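Local structure of 5-carboxymethyl-2-hydroxymuconate semialdehyde dehydrogenase (Thermus thermophilus, 2D4E) at residues C[78-83]-C[89-94]; C[132-137]-C[470-475]. The protein probably catalyses the NAD-dependent oxidation of 5-carboxymethyl-2-hydroxymuconate semialdehyde to the corresponding acid. All blocks are in the same frame, centred on the assembly; numbering follows the deposited sequence.

Contact 1. Residues C[78-83]-C[89-94]; sequences QRWSRT and KRYLLR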
loop_
_atom_site.group_PDB
_atom_site.type_symbol
_atom_site.label_atom_id
_atom_site.label_comp_id
_atom_site.label_asym_id
_atom_site.label_seq_id
_atom_site.Cartn_x
_atom_site.Cartn_y
_atom_site.Cartn_z
ATOM N N GLN C 78 28.490 -9.314 -1.561
ATOM C CA GLN C 78 28.566 -9.280 -0.107
ATOM C C GLN C 78 28.657 -7.851 0.427
ATOM O O GLN C 78 27.890 -7.472 1.308
ATOM C CB GLN C 78 29.774 -10.093 0.369
ATOM C CG GLN C 78 30.066 -11.342 -0.476
ATOM C CD GLN C 78 28.849 -12.244 -0.660
ATOM O OE1 GLN C 78 28.247 -12.710 0.313
ATOM N NE2 GLN C 78 28.488 -12.496 -1.913
ATOM N N ARG C 79 29.581 -7.059 -0.117
ATOM C CA ARG C 79 29.772 -5.676 0.323
ATOM C C ARG C 79 28.771 -4.687 -0.279
ATOM O O ARG C 79 28.307 -3.772 0.404
ATOM C CB ARG C 79 31.182 -5.187 -0.024
ATOM C CG ARG C 79 32.321 -5.916 0.670
ATOM C CD ARG C 79 33.665 -5.321 0.242
ATOM N NE ARG C 79 33.856 -5.378 -1.209
ATOM C CZ ARG C 79 34.140 -6.486 -1.892
ATOM N NH1 ARG C 79 34.276 -7.645 -1.258
ATOM N NH2 ARG C 79 34.281 -6.438 -3.214
ATOM N N TRP C 80 28.455 -4.856 -1.559
ATOM C CA TRP C 80 27.529 -3.949 -2.229
ATOM C C TRP C 80 26.126 -3.989 -1.633
ATOM O O TRP C 80 25.510 -2.948 -1.416
ATOM C CB TRP C 80 27.470 -4.264 -3.729
ATOM C CG TRP C 80 26.559 -3.354 -4.502
ATOM C CD1 TRP C 80 25.376 -3.691 -5.098
ATOM C CD2 TRP C 80 26.762 -1.962 -4.774
ATOM N NE1 TRP C 80 24.829 -2.594 -5.728
ATOM C CE2 TRP C 80 25.660 -1.519 -5.544
ATOM C CE3 TRP C 80 27.769 -1.043 -4.441
ATOM C CZ2 TRP C 80 25.536 -0.199 -5.990
ATOM C CZ3 TRP C 80 27.648 0.273 -4.885
ATOM C CH2 TRP C 80 26.535 0.682 -5.653
ATOM N N SER C 81 25.627 -5.190 -1.363
ATOM C CA SER C 81 24.292 -5.345 -0.800
ATOM C C SER C 81 24.197 -4.841 0.641
ATOM O O SER C 81 23.115 -4.834 1.227
ATOM C CB SER C 81 23.861 -6.812 -0.852
ATOM O OG SER C 81 24.662 -7.610 0.001
ATOM N N ARG C 82 25.323 -4.426 1.216
ATOM C CA ARG C 82 25.316 -3.922 2.585
ATOM C C ARG C 82 25.683 -2.445 2.651
ATOM O O ARG C 82 25.712 -1.851 3.729
ATOM C CB ARG C 82 26.268 -4.739 3.465
ATOM C CG ARG C 82 25.904 -6.209 3.530
ATOM C CD ARG C 82 26.817 -6.997 4.467
ATOM N NE ARG C 82 26.623 -8.437 4.301
ATOM C CZ ARG C 82 25.472 -9.075 4.503
ATOM N NH1 ARG C 82 24.394 -8.406 4.892
ATOM N NH2 ARG C 82 25.390 -10.382 4.291
ATOM N N THR C 83 25.970 -1.855 1.496
ATOM C CA THR C 83 26.306 -0.438 1.440
ATOM C C THR C 83 25.054 0.323 1.857
ATOM O O THR C 83 23.940 -0.186 1.717
ATOM C CB THR C 83 26.668 -0.004 0.018
ATOM O OG1 THR C 83 25.573 -0.320 -0.854
ATOM C CG2 THR C 83 27.922 -0.715 -0.461
ATOM N N LYS C 89 22.457 5.553 -3.649
ATOM C CA LYS C 89 21.696 6.626 -4.272
ATOM C C LYS C 89 22.683 7.641 -4.855
ATOM O O LYS C 89 22.492 8.142 -5.966
ATOM C CB LYS C 89 20.800 7.313 -3.238
ATOM C CG LYS C 89 20.121 8.588 -3.739
ATOM C CD LYS C 89 19.291 9.245 -2.641
ATOM C CE LYS C 89 18.543 10.448 -3.182
ATOM N NZ LYS C 89 17.566 11.016 -2.208
ATOM N N ARG C 90 23.743 7.932 -4.105
ATOM C CA ARG C 90 24.749 8.885 -4.563
ATOM C C ARG C 90 25.386 8.389 -5.857
ATOM O O ARG C 90 25.577 9.161 -6.794
ATOM C CB ARG C 90 25.835 9.091 -3.501
ATOM C CG ARG C 90 26.860 10.164 -3.876
ATOM C CD ARG C 90 28.026 10.195 -2.894
ATOM N NE ARG C 90 28.810 8.962 -2.922
ATOM C CZ ARG C 90 29.553 8.566 -3.950
ATOM N NH1 ARG C 90 29.620 9.307 -5.052
ATOM N NH2 ARG C 90 30.242 7.436 -3.872
ATOM N N TYR C 91 25.715 7.105 -5.904
ATOM C CA TYR C 91 26.311 6.527 -7.101
ATOM C C TYR C 91 25.383 6.622 -8.315
ATOM O O TYR C 91 25.815 7.033 -9.384
ATOM C CB TYR C 91 26.672 5.064 -6.872
ATOM C CG TYR C 91 27.976 4.837 -6.159
ATOM C CD1 TYR C 91 28.008 4.205 -4.923
ATOM C CD2 TYR C 91 29.186 5.195 -6.750
ATOM C CE1 TYR C 91 29.207 3.925 -4.290
ATOM C CE2 TYR C 91 30.403 4.919 -6.122
ATOM C CZ TYR C 91 30.401 4.281 -4.892
ATOM O OH TYR C 91 31.586 3.987 -4.264
ATOM N N LEU C 92 24.116 6.238 -8.159
ATOM C CA LEU C 92 23.182 6.305 -9.282
ATOM C C LEU C 92 23.080 7.733 -9.814
ATOM O O LEU C 92 23.055 7.949 -11.021
ATOM C CB LEU C 92 21.785 5.805 -8.885
ATOM C CG LEU C 92 21.618 4.339 -8.468
ATOM C CD1 LEU C 92 20.144 3.979 -8.525
ATOM C CD2 LEU C 92 22.385 3.430 -9.396
ATOM N N LEU C 93 23.018 8.703 -8.910
ATOM C CA LEU C 93 22.939 10.103 -9.311
ATOM C C LEU C 93 24.213 10.546 -10.036
ATOM O O LEU C 93 24.168 11.395 -10.930
ATOM C CB LEU C 93 22.698 10.992 -8.089
ATOM C CG LEU C 93 21.314 10.839 -7.455
ATOM C CD1 LEU C 93 21.211 11.758 -6.246
ATOM C CD2 LEU C 93 20.236 11.173 -8.489
ATOM N N ARG C 94 25.346 9.968 -9.644
ATOM C CA ARG C 94 26.621 10.294 -10.271
ATOM C C ARG C 94 26.645 9.713 -11.684
ATOM O O ARG C 94 27.124 10.346 -12.628
ATOM C CB ARG C 94 27.773 9.712 -9.448
ATOM C CG ARG C 94 29.158 9.955 -10.034
ATOM C CD ARG C 94 29.422 11.435 -10.278
ATOM N NE ARG C 94 30.802 11.656 -10.710
ATOM C CZ ARG C 94 31.219 12.724 -11.385
ATOM N NH1 ARG C 94 30.361 13.685 -11.717
ATOM N NH2 ARG C 94 32.497 12.823 -11.734
#

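Contact 2. Residues C[132-137]-C[470-475]; sequences FAFYAE and HLPTPF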
loop_
_atom_site.group_PDB
_atom_site.type_symbol
_atom_site.label_atom_id
_atom_site.label_comp_id
_atom_site.label_asym_id
_atom_site.label_seq_id
_atom_site.Cartn_x
_atom_site.Cartn_y
_atom_site.Cartn_z
ATOM N N PHE C 132 18.451 6.132 -14.151
ATOM C CA PHE C 132 19.263 6.150 -12.936
ATOM C C PHE C 132 18.776 7.186 -11.924
ATOM O O PHE C 132 18.727 6.916 -10.726
ATOM C CB PHE C 132 20.737 6.403 -13.271
ATOM C CG PHE C 132 21.432 5.211 -13.862
ATOM C CD1 PHE C 132 21.520 5.049 -15.241
ATOM C CD2 PHE C 132 21.961 4.223 -13.033
ATOM C CE1 PHE C 132 22.122 3.916 -15.790
ATOM C CE2 PHE C 132 22.564 3.088 -13.568
ATOM C CZ PHE C 132 22.643 2.934 -14.953
ATOM N N ALA C 133 18.412 8.369 -12.405
ATOM C CA ALA C 133 17.928 9.415 -11.516
ATOM C C ALA C 133 16.642 8.958 -10.835
ATOM O O ALA C 133 16.398 9.262 -9.660
ATOM C CB ALA C 133 17.679 10.700 -12.302
ATOM N N PHE C 134 15.827 8.221 -11.589
ATOM C CA PHE C 134 14.553 7.704 -11.104
ATOM C C PHE C 134 14.730 6.678 -9.985
ATOM O O PHE C 134 14.245 6.871 -8.871
ATOM C CB PHE C 134 13.786 7.071 -12.267
ATOM C CG PHE C 134 12.471 6.460 -11.876
ATOM C CD1 PHE C 134 11.416 7.258 -11.440
ATOM C CD2 PHE C 134 12.281 5.083 -11.960
ATOM C CE1 PHE C 134 10.187 6.697 -11.095
ATOM C CE2 PHE C 134 11.054 4.510 -11.616
ATOM C CZ PHE C 134 10.004 5.321 -11.183
ATOM N N TYR C 135 15.428 5.585 -10.275
ATOM C CA TYR C 135 15.621 4.550 -9.271
ATOM C C TYR C 135 16.504 4.963 -8.103
ATOM O O TYR C 135 16.486 4.326 -7.051
ATOM C CB TYR C 135 16.153 3.274 -9.922
ATOM C CG TYR C 135 15.068 2.522 -10.654
ATOM C CD1 TYR C 135 14.992 2.538 -12.049
ATOM C CD2 TYR C 135 14.094 1.818 -9.946
ATOM C CE1 TYR C 135 13.968 1.863 -12.722
ATOM C CE2 TYR C 135 13.067 1.143 -10.603
ATOM C CZ TYR C 135 13.011 1.167 -11.990
ATOM O OH TYR C 135 12.018 0.472 -12.637
ATOM N N ALA C 136 17.265 6.037 -8.282
ATOM C CA ALA C 136 18.124 6.527 -7.215
ATOM C C ALA C 136 17.249 6.856 -6.008
ATOM O O ALA C 136 17.664 6.688 -4.858
ATOM C CB ALA C 136 18.881 7.776 -7.675
ATOM N N GLU C 137 16.029 7.310 -6.282
ATOM C CA GLU C 137 15.088 7.680 -5.225
ATOM C C GLU C 137 14.351 6.501 -4.576
ATOM O O GLU C 137 13.637 6.693 -3.590
ATOM C CB GLU C 137 14.057 8.682 -5.764
ATOM C CG GLU C 137 14.647 9.980 -6.316
ATOM C CD GLU C 137 15.496 10.745 -5.301
ATOM O OE1 GLU C 137 15.064 10.882 -4.133
ATOM O OE2 GLU C 137 16.591 11.229 -5.678
ATOM N N HIS C 470 5.077 6.503 -17.980
ATOM C CA HIS C 470 5.166 7.093 -16.651
ATOM C C HIS C 470 5.866 5.992 -15.845
ATOM O O HIS C 470 5.270 4.965 -15.499
ATOM C CB HIS C 470 3.775 7.395 -16.095
ATOM C CG HIS C 470 3.796 8.132 -14.791
ATOM N ND1 HIS C 470 4.681 9.158 -14.530
ATOM C CD2 HIS C 470 3.020 8.014 -13.689
ATOM C CE1 HIS C 470 4.450 9.638 -13.322
ATOM N NE2 HIS C 470 3.447 8.963 -12.791
ATOM N N LEU C 471 7.146 6.223 -15.577
ATOM C CA LEU C 471 8.015 5.270 -14.900
ATOM C C LEU C 471 7.530 4.504 -13.676
ATOM O O LEU C 471 7.900 3.344 -13.496
ATOM C CB LEU C 471 9.353 5.947 -14.594
ATOM C CG LEU C 471 10.063 6.481 -15.845
ATOM C CD1 LEU C 471 11.489 6.873 -15.501
ATOM C CD2 LEU C 471 10.065 5.414 -16.939
ATOM N N PRO C 472 6.705 5.127 -12.817
ATOM C CA PRO C 472 6.234 4.399 -11.633
ATOM C C PRO C 472 5.240 3.263 -11.918
ATOM O O PRO C 472 5.049 2.378 -11.080
ATOM C CB PRO C 472 5.600 5.496 -10.781
ATOM C CG PRO C 472 6.352 6.731 -11.197
ATOM C CD PRO C 472 6.426 6.568 -12.688
ATOM N N THR C 473 4.606 3.286 -13.087
ATOM C CA THR C 473 3.619 2.258 -13.408
ATOM C C THR C 473 4.266 0.926 -13.743
ATOM O O THR C 473 5.427 0.867 -14.154
ATOM C CB THR C 473 2.724 2.671 -14.598
ATOM O OG1 THR C 473 3.509 2.728 -15.794
ATOM C CG2 THR C 473 2.096 4.025 -14.350
ATOM N N PRO C 474 3.521 -0.172 -13.559
ATOM C CA PRO C 474 4.088 -1.485 -13.871
ATOM C C PRO C 474 4.141 -1.712 -15.378
ATOM O O PRO C 474 3.134 -1.576 -16.081
ATOM C CB PRO C 474 3.149 -2.446 -13.151
ATOM C CG PRO C 474 1.826 -1.739 -13.214
ATOM C CD PRO C 474 2.193 -0.296 -12.929
ATOM N N PHE C 475 5.330 -2.051 -15.866
ATOM C CA PHE C 475 5.552 -2.296 -17.282
ATOM C C PHE C 475 5.945 -3.752 -17.535
ATOM O O PHE C 475 6.808 -4.308 -16.840
ATOM C CB PHE C 475 6.662 -1.380 -17.802
ATOM C CG PHE C 475 7.081 -1.689 -19.206
ATOM C CD1 PHE C 475 6.327 -1.234 -20.288
ATOM C CD2 PHE C 475 8.195 -2.491 -19.448
ATOM C CE1 PHE C 475 6.673 -1.580 -21.586
ATOM C CE2 PHE C 475 8.551 -2.845 -20.739
ATOM C CZ PHE C 475 7.792 -2.391 -21.814
#

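Contact 1. Residues C[78-83]-C[89-94]
Trp80, at the end of helix 63-80, meets Tyr91 on the following helix, 85-101, through the far rim of its indole. CZ3 and CH2 of Trp80 lie against CD1 of Tyr91, CH2 approaching CD1 to 3.9 Å, and CD1 sits close to the indole plane, at its edge. The six-membered ring of Trp80 and the ring of Tyr91 are inclined at 52° with centroids 5.8 Å apart, an intermediate tilt. The indole reaches the second helix because chi1 of Trp80, at -179°, sets CG opposite the backbone N, and the two side chains pass alongside one another, pointing opposite ways. The turn that follows Trp80 is fixed by its carbonyl O, which accepts two bonds from Thr83: one from the backbone N, and one from OG1 at 2.7 Å lying in the carbonyl plane. On Tyr91, NH2 of Arg90 stands 3.3 Å above one face, toward the rim of the ring. Leu217 touches both aromatic side chains, and Leu187 of helix 175-188 packs on Trp80. The arrangement is that of two consecutive helices joined by a short connection, a type I turn from Trp80 to Thr83 leading out of the first, within the aldehyde dehydrogenase fold.

Contact 2. Residues C[132-137]-C[470-475]
In this aldehyde dehydrogenase fold, the loop between strand 460-463 and helix 488-495, which carries Phe475 of the NAD pocket, rests on the C-terminal part of helix 118-136 through Phe134, Leu471 and Pro472. The central element is a CH-pi contact: CB of Leu471 stands over the face of the Phe134 ring, 3.6 Å from the centroid and only 14° off the ring normal. CD1 of Leu471 reaches back along the same ring to CG of Phe134 at 3.8 Å, so the leucine spans it from the tip to the root. The ring lies there because CG of Phe134 is anti to the backbone N (chi1 178°), which carries the phenyl off the helix toward the loop. Pro472 adds a second apolar contact, its CG 3.8 Å from CE1 of Phe134. With Phe134 cut back to an alanine, the ring is gone, and CB of Leu471 and CG of Pro472 are likely to be left without their aromatic partner, with a gap between helix and loop. Within the loop, His470 to Thr473 form a type I turn, closed by Thr473 N bonding to His470 O at 3.0 Å. Around the contact, Arg127 and Glu130 of the same helix touch Leu471, while Pro472 packs on Phe148 of the third subunit and His141 of the fourth, which places the turn where subunits of the tetramer meet. Each segment also has a ring contact of its own: CD2 of Phe134 stands 3.6 Å above the centre of the Tyr135 ring, and in the turn CD of Pro472 lies 3.5 Å above the plane of the His470 ring, over its centre.

From the N terminus, contact 1 closes first, with five residues between its segments, across the short connection from helix 63-80 to helix 85-101. Only after it does the chain enter helix 118-136, where contact 2 opens; 332 residues lie between its two segments, so the two are in series and neither encloses the other. Their centres lie about 17 Å apart, and helix 85-101 is the bridge: its residues in 89-94 pack on 132-137, with Leu92 CD1 3.5 Å from Ala136 CA and Lys89 NZ in a 3.2 Å salt bridge to Glu137 OE1. Together they join the pair of helices 63-80 and 85-101, through helix 118-136, to the late loop whose Phe475 touches NAD.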